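Local coordinates for OmpT protein (Vibrio cholerae serotype O1, PDB 6EHD), which probably forms a water-filled beta-barrel pore in the outer membrane through which ions and small solutes diffuse, at residues Q16-L21 with S35-V40; D98-F103 with Y297-S302; W280-A285 with G320-W325. The protein carries 1 engineered substitution. All coordinates share one frame; numbering follows the deposited sequence.

Contact 1 of 3, residues Q16-L21 with S35-V40; sequences QLRTEL and SSRAGV. With C8E ((hydroxyethyloxy)tri(ethyloxy)octane), chain G.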
loop_
_atom_site.group_PDB
_atom_site.type_symbol
_atom_site.label_atom_id
_atom_site.label_comp_id
_atom_site.label_asym_id
_atom_site.label_seq_id
_atom_site.Cartn_x
_atom_site.Cartn_y
_atom_site.Cartn_z
ATOM N N GLN A 16 -3.748 17.077 2.721
ATOM C CA GLN A 16 -4.208 17.018 1.269
ATOM C C GLN A 16 -5.694 17.074 1.203
ATOM O O GLN A 16 -6.387 16.331 1.954
ATOM C CB GLN A 16 -3.787 15.682 0.590
ATOM C CG GLN A 16 -2.327 15.436 0.513
ATOM C CD GLN A 16 -1.984 14.143 -0.184
ATOM O OE1 GLN A 16 -2.637 13.754 -1.177
ATOM N NE2 GLN A 16 -0.974 13.436 0.371
ATOM N N LEU A 17 -6.245 17.911 0.307
ATOM C CA LEU A 17 -7.647 17.734 -0.094
ATOM C C LEU A 17 -7.711 17.169 -1.532
ATOM O O LEU A 17 -6.897 17.559 -2.352
ATOM C CB LEU A 17 -8.438 19.059 -0.124
ATOM C CG LEU A 17 -8.346 19.862 1.193
ATOM C CD1 LEU A 17 -9.039 21.222 1.026
ATOM C CD2 LEU A 17 -9.042 19.035 2.265
ATOM N N ARG A 18 -8.557 16.184 -1.728
ATOM C CA ARG A 18 -8.688 15.472 -3.033
ATOM C C ARG A 18 -10.147 15.508 -3.553
ATOM O O ARG A 18 -11.102 15.323 -2.783
ATOM C CB ARG A 18 -8.258 13.992 -2.904
ATOM C CG ARG A 18 -6.844 13.795 -2.276
ATOM C CD ARG A 18 -6.372 12.350 -2.407
ATOM N NE ARG A 18 -5.027 12.126 -1.957
ATOM C CZ ARG A 18 -4.372 10.969 -2.073
ATOM N NH1 ARG A 18 -3.156 10.884 -1.634
ATOM N NH2 ARG A 18 -4.965 9.885 -2.535
ATOM N N THR A 19 -10.311 15.686 -4.867
ATOM C CA THR A 19 -11.590 15.403 -5.562
ATOM C C THR A 19 -11.330 14.397 -6.705
ATOM O O THR A 19 -10.493 14.662 -7.561
ATOM C CB THR A 19 -12.093 16.731 -6.167
ATOM O OG1 THR A 19 -12.300 17.694 -5.107
ATOM C CG2 THR A 19 -13.368 16.559 -6.956
ATOM N N GLU A 20 -12.012 13.277 -6.683
ATOM C CA GLU A 20 -11.796 12.148 -7.656
ATOM C C GLU A 20 -13.161 11.648 -8.197
ATOM O O GLU A 20 -14.142 11.522 -7.412
ATOM C CB GLU A 20 -11.022 10.991 -6.938
ATOM C CG GLU A 20 -9.558 11.449 -6.634
ATOM C CD GLU A 20 -8.627 10.396 -5.958
ATOM O OE1 GLU A 20 -9.146 9.550 -5.266
ATOM O OE2 GLU A 20 -7.384 10.593 -5.987
ATOM N N LEU A 21 -13.206 11.409 -9.512
ATOM C CA LEU A 21 -14.351 10.825 -10.221
ATOM C C LEU A 21 -13.885 9.503 -10.815
ATOM O O LEU A 21 -12.846 9.496 -11.518
ATOM C CB LEU A 21 -14.727 11.742 -11.340
ATOM C CG LEU A 21 -15.234 13.122 -10.856
ATOM C CD1 LEU A 21 -14.116 14.141 -10.680
ATOM C CD2 LEU A 21 -16.277 13.717 -11.830
ATOM N N SER A 35 -9.431 10.387 -0.980
ATOM C CA SER A 35 -8.821 10.234 0.370
ATOM C C SER A 35 -8.070 11.468 1.055
ATOM O O SER A 35 -6.917 11.467 1.432
ATOM C CB SER A 35 -7.867 9.125 0.345
ATOM O OG SER A 35 -7.540 8.815 1.664
ATOM N N SER A 36 -8.853 12.421 1.445
ATOM C CA SER A 36 -8.332 13.641 2.039
ATOM C C SER A 36 -7.873 13.412 3.514
ATOM O O SER A 36 -8.462 12.590 4.212
ATOM C CB SER A 36 -9.444 14.704 1.976
ATOM O OG SER A 36 -9.835 14.979 0.604
ATOM N N ARG A 37 -6.919 14.197 3.954
ATOM C CA ARG A 37 -6.377 14.043 5.333
ATOM C C ARG A 37 -5.727 15.299 5.845
ATOM O O ARG A 37 -5.353 16.161 5.076
ATOM C CB ARG A 37 -5.333 12.838 5.315
ATOM C CG ARG A 37 -3.950 13.158 4.806
ATOM C CD ARG A 37 -3.693 13.135 3.300
ATOM N NE ARG A 37 -4.203 11.994 2.534
ATOM C CZ ARG A 37 -3.523 10.890 2.214
ATOM N NH1 ARG A 37 -2.277 10.722 2.551
ATOM N NH2 ARG A 37 -4.161 9.976 1.533
ATOM N N ALA A 38 -5.506 15.390 7.195
ATOM C CA ALA A 38 -4.807 16.497 7.754
ATOM C C ALA A 38 -4.113 16.006 9.069
ATOM O O ALA A 38 -4.658 15.239 9.775
ATOM C CB ALA A 38 -5.800 17.629 8.142
ATOM N N GLY A 39 -2.914 16.440 9.319
ATOM C CA GLY A 39 -2.196 16.008 10.586
ATOM C C GLY A 39 -1.236 17.067 11.127
ATOM O O GLY A 39 -1.088 18.176 10.555
ATOM N N VAL A 40 -0.533 16.688 12.224
ATOM C CA VAL A 40 0.567 17.450 12.788
ATOM C C VAL A 40 1.710 16.492 13.096
ATOM O O VAL A 40 1.453 15.354 13.544
ATOM C CB VAL A 40 0.107 18.230 14.023
ATOM C CG1 VAL A 40 -0.538 17.339 15.043
ATOM C CG2 VAL A 40 1.235 19.023 14.648
HETATM C C11 C8E G . 4.493 7.528 -8.706
HETATM O O12 C8E G . 3.243 8.132 -8.273
HETATM C C13 C8E G . 2.310 7.126 -7.797
HETATM C C14 C8E G . 1.086 7.751 -7.150
HETATM O O15 C8E G . 1.593 8.374 -5.945
HETATM C C16 C8E G . 0.946 9.508 -5.438
HETATM C C17 C8E G . -0.130 8.895 -4.667
HETATM O O18 C8E G . -0.208 9.358 -3.323
HETATM C C19 C8E G . -1.284 9.036 -2.423
HETATM C C20 C8E G . -1.613 8.104 -1.195
HETATM O O21 C8E G . -3.056 7.882 -0.744
HETATM O O HOH W 1 -7.811 9.133 -2.847
#
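The guanidinium groups of Arg18 and Arg37 lie flat on each other, with centres 4.3 Å apart and planes only 11° out of parallel. The amide of Gln16 shares the Arg18-bearing face of Arg37. Gln16 NE2 stands 3.7 Å from Arg37 NH1, and the two side chains run side by side in the same direction. The edge of Arg37 is occupied by Ser35 O. Arg37 NE and NH2 both donate to Ser35 O, at 3.0 and 3.1 Å, and it lies in the guanidinium plane. The bends at chi2 (-84°) and chi3 (-46°) fold Arg37 back to this carbonyl. The Gln16 OE1 oxygen accepts from Arg18 NE at 3.0 Å, which helps to fix how the Arg18 guanidinium is turned. O21 of the bound detergent accepts from Arg37 NH2 and, weakly, from Arg18 NH2.

Behind the stack, Gln16 and Arg37 form an antiparallel hydrogen-bonded pair. Ser36 then breaks the regular pattern: its OG, not a main-chain carbonyl, takes the amide of Arg18 at 2.9 Å. A water ties Arg18 NH2, Glu20 OE1 and Ser35 N together. Arg37 NH1 also meets a buffer sulfonate in a salt bridge, so this basic patch can hold an anion.

Arg18 NH2 reaches Gly301 O of an inner loop, and Glu20 OE2 bonds to Tyr284 OH. The hairpin of strands 9-24 and 30-47 is continued on one side by strand 314-324, through Leu17 and Tyr323, and on the other by strand 50-59, through Ala38 and Phe58.

Contact 2 of 3, residues D98-F103 with Y297-S302; sequences DYSYFF and YTNKGS. With C8E ((hydroxyethyloxy)tri(ethyloxy)octane), chain G.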
loop_
_atom_site.group_PDB
_atom_site.type_symbol
_atom_site.label_atom_id
_atom_site.label_comp_id
_atom_site.label_asym_id
_atom_site.label_seq_id
_atom_site.Cartn_x
_atom_site.Cartn_y
_atom_site.Cartn_z
ATOM N N ASP A 98 4.317 -0.396 -8.748
ATOM C CA ASP A 98 3.032 0.120 -9.152
ATOM C C ASP A 98 3.087 1.678 -9.086
ATOM O O ASP A 98 3.344 2.209 -7.936
ATOM C CB ASP A 98 1.847 -0.408 -8.254
ATOM C CG ASP A 98 0.545 0.482 -8.402
ATOM O OD1 ASP A 98 0.257 0.954 -9.547
ATOM O OD2 ASP A 98 -0.147 0.727 -7.378
ATOM N N TYR A 99 2.987 2.361 -10.236
ATOM C CA TYR A 99 3.134 3.792 -10.333
ATOM C C TYR A 99 1.807 4.473 -10.653
ATOM O O TYR A 99 1.780 5.655 -10.978
ATOM C CB TYR A 99 4.198 4.142 -11.360
ATOM C CG TYR A 99 5.550 3.492 -11.068
ATOM C CD1 TYR A 99 6.109 3.477 -9.782
ATOM C CD2 TYR A 99 6.236 2.875 -12.081
ATOM C CE1 TYR A 99 7.293 2.782 -9.514
ATOM C CE2 TYR A 99 7.443 2.189 -11.828
ATOM C CZ TYR A 99 7.991 2.179 -10.564
ATOM O OH TYR A 99 9.232 1.504 -10.361
ATOM N N SER A 100 0.694 3.750 -10.481
ATOM C CA SER A 100 -0.642 4.313 -10.790
ATOM C C SER A 100 -1.227 5.236 -9.687
ATOM O O SER A 100 -0.763 5.256 -8.522
ATOM C CB SER A 100 -1.616 3.121 -11.026
ATOM O OG SER A 100 -1.920 2.413 -9.824
ATOM N N TYR A 101 -2.295 5.977 -10.056
ATOM C CA TYR A 101 -3.106 6.818 -9.144
ATOM C C TYR A 101 -4.449 6.147 -8.754
ATOM O O TYR A 101 -5.029 6.554 -7.778
ATOM C CB TYR A 101 -3.385 8.176 -9.792
ATOM C CG TYR A 101 -2.337 9.176 -9.601
ATOM C CD1 TYR A 101 -2.347 9.991 -8.483
ATOM C CD2 TYR A 101 -1.321 9.359 -10.542
ATOM C CE1 TYR A 101 -1.278 10.899 -8.275
ATOM C CE2 TYR A 101 -0.311 10.312 -10.362
ATOM C CZ TYR A 101 -0.315 11.107 -9.209
ATOM O OH TYR A 101 0.709 12.048 -8.986
ATOM N N PHE A 102 -4.926 5.099 -9.460
ATOM C CA PHE A 102 -6.224 4.464 -9.249
ATOM C C PHE A 102 -6.326 2.936 -9.271
ATOM O O PHE A 102 -6.909 2.338 -8.364
ATOM C CB PHE A 102 -7.311 4.977 -10.253
ATOM C CG PHE A 102 -7.726 6.411 -10.091
ATOM C CD1 PHE A 102 -8.570 6.770 -9.100
ATOM C CD2 PHE A 102 -7.211 7.399 -10.992
ATOM C CE1 PHE A 102 -8.987 8.121 -8.976
ATOM C CE2 PHE A 102 -7.681 8.742 -10.891
ATOM C CZ PHE A 102 -8.551 9.062 -9.881
ATOM N N PHE A 103 -5.749 2.278 -10.276
ATOM C CA PHE A 103 -6.142 0.875 -10.587
ATOM C C PHE A 103 -5.086 -0.218 -10.344
ATOM O O PHE A 103 -5.416 -1.382 -10.282
ATOM C CB PHE A 103 -6.621 0.789 -12.044
ATOM C CG PHE A 103 -7.820 1.715 -12.365
ATOM C CD1 PHE A 103 -9.004 1.587 -11.595
ATOM C CD2 PHE A 103 -7.715 2.715 -13.325
ATOM C CE1 PHE A 103 -10.105 2.471 -11.828
ATOM C CE2 PHE A 103 -8.799 3.590 -13.547
ATOM C CZ PHE A 103 -9.988 3.425 -12.802
ATOM N N TYR A 297 -6.803 -6.507 -3.266
ATOM C CA TYR A 297 -5.554 -5.668 -3.291
ATOM C C TYR A 297 -5.859 -4.257 -2.818
ATOM O O TYR A 297 -7.034 -3.875 -2.752
ATOM C CB TYR A 297 -4.941 -5.710 -4.698
ATOM C CG TYR A 297 -5.610 -4.832 -5.807
ATOM C CD1 TYR A 297 -6.780 -5.253 -6.480
ATOM C CD2 TYR A 297 -5.105 -3.545 -6.136
ATOM C CE1 TYR A 297 -7.430 -4.486 -7.441
ATOM C CE2 TYR A 297 -5.682 -2.822 -7.130
ATOM C CZ TYR A 297 -6.879 -3.241 -7.769
ATOM O OH TYR A 297 -7.429 -2.497 -8.772
ATOM N N THR A 298 -4.778 -3.499 -2.573
ATOM C CA THR A 298 -4.826 -2.108 -2.163
ATOM C C THR A 298 -4.064 -1.224 -3.157
ATOM O O THR A 298 -2.996 -1.608 -3.604
ATOM C CB THR A 298 -4.233 -1.971 -0.675
ATOM O OG1 THR A 298 -3.458 -0.798 -0.500
ATOM C CG2 THR A 298 -3.389 -3.104 -0.257
ATOM N N ASN A 299 -4.700 -0.182 -3.694
ATOM C CA ASN A 299 -4.003 0.781 -4.564
ATOM C C ASN A 299 -3.463 1.850 -3.622
ATOM O O ASN A 299 -4.301 2.624 -3.008
ATOM C CB ASN A 299 -4.983 1.382 -5.575
ATOM C CG ASN A 299 -4.336 2.452 -6.425
ATOM O OD1 ASN A 299 -4.613 3.687 -6.239
ATOM N ND2 ASN A 299 -3.461 2.046 -7.363
ATOM N N LYS A 300 -2.131 1.921 -3.466
ATOM C CA LYS A 300 -1.517 2.891 -2.554
ATOM C C LYS A 300 -1.826 4.340 -2.961
ATOM O O LYS A 300 -2.070 5.209 -2.115
ATOM C CB LYS A 300 -0.011 2.683 -2.424
ATOM C CG LYS A 300 0.657 3.501 -1.326
ATOM C CD LYS A 300 2.104 3.105 -1.088
ATOM C CE LYS A 300 2.804 3.931 -0.056
ATOM N NZ LYS A 300 4.220 3.563 0.012
ATOM N N GLY A 301 -1.788 4.629 -4.256
ATOM C CA GLY A 301 -1.996 6.013 -4.729
ATOM C C GLY A 301 -3.315 6.657 -4.239
ATOM O O GLY A 301 -3.323 7.807 -3.673
ATOM N N SER A 302 -4.394 5.916 -4.380
ATOM C CA SER A 302 -5.704 6.455 -4.045
ATOM C C SER A 302 -6.206 5.983 -2.654
ATOM O O SER A 302 -7.249 6.481 -2.190
ATOM C CB SER A 302 -6.707 6.048 -5.085
ATOM O OG SER A 302 -6.985 4.634 -5.042
HETATM C C11 C8E G . 4.493 7.528 -8.706
HETATM O O12 C8E G . 3.243 8.132 -8.273
HETATM C C13 C8E G . 2.310 7.126 -7.797
HETATM C C14 C8E G . 1.086 7.751 -7.150
HETATM O O15 C8E G . 1.593 8.374 -5.945
HETATM C C16 C8E G . 0.946 9.508 -5.438
HETATM C C17 C8E G . -0.130 8.895 -4.667
HETATM O O18 C8E G . -0.208 9.358 -3.323
HETATM C C19 C8E G . -1.284 9.036 -2.423
HETATM C C20 C8E G . -1.613 8.104 -1.195
HETATM O O21 C8E G . -3.056 7.882 -0.744
HETATM O O HOH W 2 -0.455 3.333 -6.497
HETATM O O HOH W 3 -8.677 0.066 -8.002
HETATM O O HOH W 4 -8.844 3.865 -6.862
#
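The side-chain amide of Asn299 is pressed against the 98-103 main chain, with its CG 3.2 Å from Phe102 O. This is the tight part. Asn299 ND2 gives a weak bond to Ser100 OG at 2.9 Å and also bonds to Gly104 O. Extended away from its own N (chi1 176°), the side chain reaches across to that loop. Asn299 OD1 accepts from Ser302 N (2.9 Å) and Ser302 OG (2.8 Å) of its own segment, an Asx motif. Ser302 CB packs on Tyr101 O at 3.2 Å. Asp98 OD1 in turn holds Ser100 through N and OG, an Asx turn.

Water, by contrast, fills in on both sides of the amide. One bridges Asp98 OD2, Ser100 O and Gly301 N; beyond Asn299, two more give to Phe102 O, one also to Ser302 OG and the other meeting Tyr297 OH. Detergent C14 lies over the centre of the Tyr101 ring.

The loop after helix 90-94 matches in position the inward-folded third loop of porins, consistent with the two segments narrowing the pore. Phe102 rests on strand 9-24, Ser100 on Tyr270 of strand 263-276, and Glu286 of strand 281-291 binds Tyr101 N and Phe103 N.

Contact 3 of 3, residues W280-A285 with G320-W325; sequences WARVYA and GARYYW. Engineered in segment 320-325: Tyr323 (natural residue Ile). With C8E ((hydroxyethyloxy)tri(ethyloxy)octane), chain G.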
loop_
_atom_site.group_PDB
_atom_site.type_symbol
_atom_site.label_atom_id
_atom_site.label_comp_id
_atom_site.label_asym_id
_atom_site.label_seq_id
_atom_site.Cartn_x
_atom_site.Cartn_y
_atom_site.Cartn_z
ATOM N N TRP A 280 2.112 22.648 -4.682
ATOM C CA TRP A 280 0.887 22.478 -3.910
ATOM C C TRP A 280 -0.376 22.030 -4.727
ATOM O O TRP A 280 -1.468 21.941 -4.161
ATOM C CB TRP A 280 0.564 23.751 -3.119
ATOM C CG TRP A 280 0.812 25.012 -3.863
ATOM C CD1 TRP A 280 1.987 25.804 -3.810
ATOM C CD2 TRP A 280 -0.064 25.662 -4.770
ATOM N NE1 TRP A 280 1.869 26.864 -4.672
ATOM C CE2 TRP A 280 0.628 26.817 -5.266
ATOM C CE3 TRP A 280 -1.343 25.386 -5.231
ATOM C CZ2 TRP A 280 0.067 27.691 -6.163
ATOM C CZ3 TRP A 280 -1.859 26.229 -6.174
ATOM C CH2 TRP A 280 -1.147 27.359 -6.636
ATOM N N ALA A 281 -0.250 21.768 -6.052
ATOM C CA ALA A 281 -1.443 21.367 -6.831
ATOM C C ALA A 281 -1.063 20.437 -8.024
ATOM O O ALA A 281 -0.125 20.766 -8.775
ATOM C CB ALA A 281 -2.181 22.563 -7.384
ATOM N N ARG A 282 -1.841 19.344 -8.160
ATOM C CA ARG A 282 -1.718 18.509 -9.359
ATOM C C ARG A 282 -3.008 17.849 -9.744
ATOM O O ARG A 282 -3.917 17.755 -8.961
ATOM C CB ARG A 282 -0.682 17.404 -9.094
ATOM C CG ARG A 282 -1.111 16.346 -8.124
ATOM C CD ARG A 282 -0.014 15.247 -7.897
ATOM N NE ARG A 282 1.175 15.773 -7.227
ATOM C CZ ARG A 282 2.152 14.961 -6.739
ATOM N NH1 ARG A 282 2.089 13.614 -6.899
ATOM N NH2 ARG A 282 3.189 15.494 -6.060
ATOM N N VAL A 283 -3.047 17.384 -11.008
ATOM C CA VAL A 283 -4.192 16.650 -11.561
ATOM C C VAL A 283 -3.667 15.413 -12.331
ATOM O O VAL A 283 -2.492 15.332 -12.685
ATOM C CB VAL A 283 -5.072 17.508 -12.539
ATOM C CG1 VAL A 283 -5.691 18.687 -11.722
ATOM C CG2 VAL A 283 -4.280 18.007 -13.696
ATOM N N TYR A 284 -4.577 14.493 -12.534
ATOM C CA TYR A 284 -4.204 13.251 -13.236
ATOM C C TYR A 284 -5.434 12.566 -13.880
ATOM O O TYR A 284 -6.588 12.722 -13.417
ATOM C CB TYR A 284 -3.539 12.249 -12.216
ATOM C CG TYR A 284 -4.093 12.256 -10.819
ATOM C CD1 TYR A 284 -3.644 13.162 -9.869
ATOM C CD2 TYR A 284 -5.111 11.431 -10.457
ATOM C CE1 TYR A 284 -4.186 13.249 -8.599
ATOM C CE2 TYR A 284 -5.634 11.454 -9.144
ATOM C CZ TYR A 284 -5.205 12.422 -8.222
ATOM O OH TYR A 284 -5.759 12.421 -6.929
ATOM N N ALA A 285 -5.167 11.750 -14.924
ATOM C CA ALA A 285 -6.200 10.993 -15.579
ATOM C C ALA A 285 -5.624 9.604 -15.976
ATOM O O ALA A 285 -4.459 9.555 -16.463
ATOM C CB ALA A 285 -6.630 11.726 -16.863
ATOM N N GLY A 320 -8.614 12.969 -11.315
ATOM C CA GLY A 320 -8.498 13.548 -9.914
ATOM C C GLY A 320 -7.735 14.772 -9.831
ATOM O O GLY A 320 -6.966 15.090 -10.733
ATOM N N ALA A 321 -7.907 15.506 -8.712
ATOM C CA ALA A 321 -7.123 16.693 -8.466
ATOM C C ALA A 321 -6.872 16.748 -6.926
ATOM O O ALA A 321 -7.692 16.244 -6.094
ATOM C CB ALA A 321 -7.921 17.995 -8.796
ATOM N N ARG A 322 -5.712 17.259 -6.617
ATOM C CA ARG A 322 -5.227 17.368 -5.207
ATOM C C ARG A 322 -4.714 18.765 -4.894
ATOM O O ARG A 322 -4.038 19.481 -5.744
ATOM C CB ARG A 322 -4.000 16.402 -4.996
ATOM C CG ARG A 322 -4.366 14.968 -5.061
ATOM C CD ARG A 322 -3.100 14.096 -4.943
ATOM N NE ARG A 322 -3.444 12.697 -5.121
ATOM C CZ ARG A 322 -2.546 11.722 -4.927
ATOM N NH1 ARG A 322 -1.281 12.041 -4.566
ATOM N NH2 ARG A 322 -2.903 10.481 -5.187
ATOM N N TYR A 323 -4.975 19.149 -3.620
ATOM C CA TYR A 323 -4.342 20.340 -3.030
ATOM C C TYR A 323 -3.486 19.896 -1.804
ATOM O O TYR A 323 -4.049 19.193 -0.973
ATOM C CB TYR A 323 -5.433 21.335 -2.545
ATOM C CG TYR A 323 -4.802 22.594 -1.852
ATOM C CD1 TYR A 323 -4.201 23.645 -2.557
ATOM C CD2 TYR A 323 -4.751 22.645 -0.445
ATOM C CE1 TYR A 323 -3.621 24.734 -1.920
ATOM C CE2 TYR A 323 -4.159 23.745 0.188
ATOM C CZ TYR A 323 -3.617 24.764 -0.519
ATOM O OH TYR A 323 -3.032 25.865 0.114
ATOM N N TYR A 324 -2.226 20.330 -1.749
ATOM C CA TYR A 324 -1.323 19.942 -0.616
ATOM C C TYR A 324 -0.986 21.184 0.223
ATOM O O TYR A 324 -0.709 22.219 -0.319
ATOM C CB TYR A 324 0.008 19.450 -1.138
ATOM C CG TYR A 324 -0.017 18.088 -1.923
ATOM C CD1 TYR A 324 -0.402 18.012 -3.273
ATOM C CD2 TYR A 324 0.534 16.919 -1.350
ATOM C CE1 TYR A 324 -0.363 16.776 -3.949
ATOM C CE2 TYR A 324 0.617 15.712 -2.037
ATOM C CZ TYR A 324 0.170 15.628 -3.336
ATOM O OH TYR A 324 0.238 14.365 -3.986
ATOM N N TRP A 325 -0.819 20.993 1.539
ATOM C CA TRP A 325 -0.129 22.003 2.375
ATOM C C TRP A 325 0.840 21.285 3.364
ATOM O O TRP A 325 0.692 20.052 3.560
ATOM C CB TRP A 325 -1.154 22.886 3.104
ATOM C CG TRP A 325 -2.021 22.260 4.192
ATOM C CD1 TRP A 325 -1.716 22.304 5.591
ATOM C CD2 TRP A 325 -3.182 21.460 4.084
ATOM N NE1 TRP A 325 -2.638 21.638 6.284
ATOM C CE2 TRP A 325 -3.568 21.104 5.426
ATOM C CE3 TRP A 325 -4.014 21.034 2.994
ATOM C CZ2 TRP A 325 -4.730 20.357 5.709
ATOM C CZ3 TRP A 325 -5.164 20.269 3.293
ATOM C CH2 TRP A 325 -5.507 19.923 4.628
ATOM O OXT TRP A 325 1.712 21.964 3.969
HETATM C C11 C8E G . 4.493 7.528 -8.706
HETATM O O12 C8E G . 3.243 8.132 -8.273
HETATM C C13 C8E G . 2.310 7.126 -7.797
HETATM C C14 C8E G . 1.086 7.751 -7.150
HETATM O O15 C8E G . 1.593 8.374 -5.945
HETATM C C16 C8E G . 0.946 9.508 -5.438
HETATM C C17 C8E G . -0.130 8.895 -4.667
HETATM O O18 C8E G . -0.208 9.358 -3.323
HETATM C C19 C8E G . -1.284 9.036 -2.423
HETATM C C20 C8E G . -1.613 8.104 -1.195
HETATM O O21 C8E G . -3.056 7.882 -0.744
#
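Strands 281-285 and 320-324 run antiparallel, their axes 4.8 Å apart and at 164°; Arg282 with Arg322 and Tyr284 with Gly320 are the hydrogen-bonded pairs, and Ala281 with Tyr323 and Val283 with Ala321 are the non-hydrogen-bonded ones. Beyond them, Tyr324 N bonds to Trp280 O.

The Tyr284 ring lies across Gly320, whose CA makes a CH-pi contact 4.1 Å from the ring centroid. Its chi1 of 36° swings the ring toward the neighbouring strand, and the hydroxyl comes to the side chain of Arg322. Arg322 NE donates to Tyr284 OH at 3.0 Å, the ring and guanidinium planes being almost perpendicular (79°). Glu20 OE2 is a second partner of that hydroxyl.

The pair lies beside the seam of the porin barrel. The last strand, 314-324, lies between strand 281-291 and the early strand 9-24, and so closes the cylinder. Trp325 is the C-terminal aromatic residue common in this class of protein. It takes part in a calcium site seen for this protein, although no calcium is bound here.

The polar side chains of Arg282, Tyr284 and Arg322 share one face, toward the lumen. Arg322 NH1 donates to Tyr324 OH at 2.8 Å, in the guanidinium plane, and to detergent O18 at 3.1 Å. The same Tyr324 OH sits over the centre of the Arg282 guanidinium, 3.4 Å from CZ. Arg282 NH1 goes on to Tyr101 OH of the inner loop.

The opposite face carries Ala281, Val283, Ala321 and the engineered Tyr323. Val283 CG1 touches Ala321 CB at 3.7 Å; at the strand end the Trp280 ring meets Tyr323, CE3 to CE1, at 4.1 Å.

In the fold
Contact 1 closes first along the chain. Contacts 2 and 3 then interlock, in the order 98-103, 280-285, 297-302, 320-325. Contacts 1 and 3 lie in the barrel wall with centres about 10 Å apart, joined edge to edge because strands 9-24 and 314-324 are neighbours. They flank the pairing that closes the barrel between its early and last strands. Contact 2 lies inside, about 15 Å from the centre of each, and nearer the centre of the molecule. Arg18 and Arg282 reach it from the wall. One detergent molecule touches all three contacts, consistent with a shared lining of the pore where inner loops meet the wall.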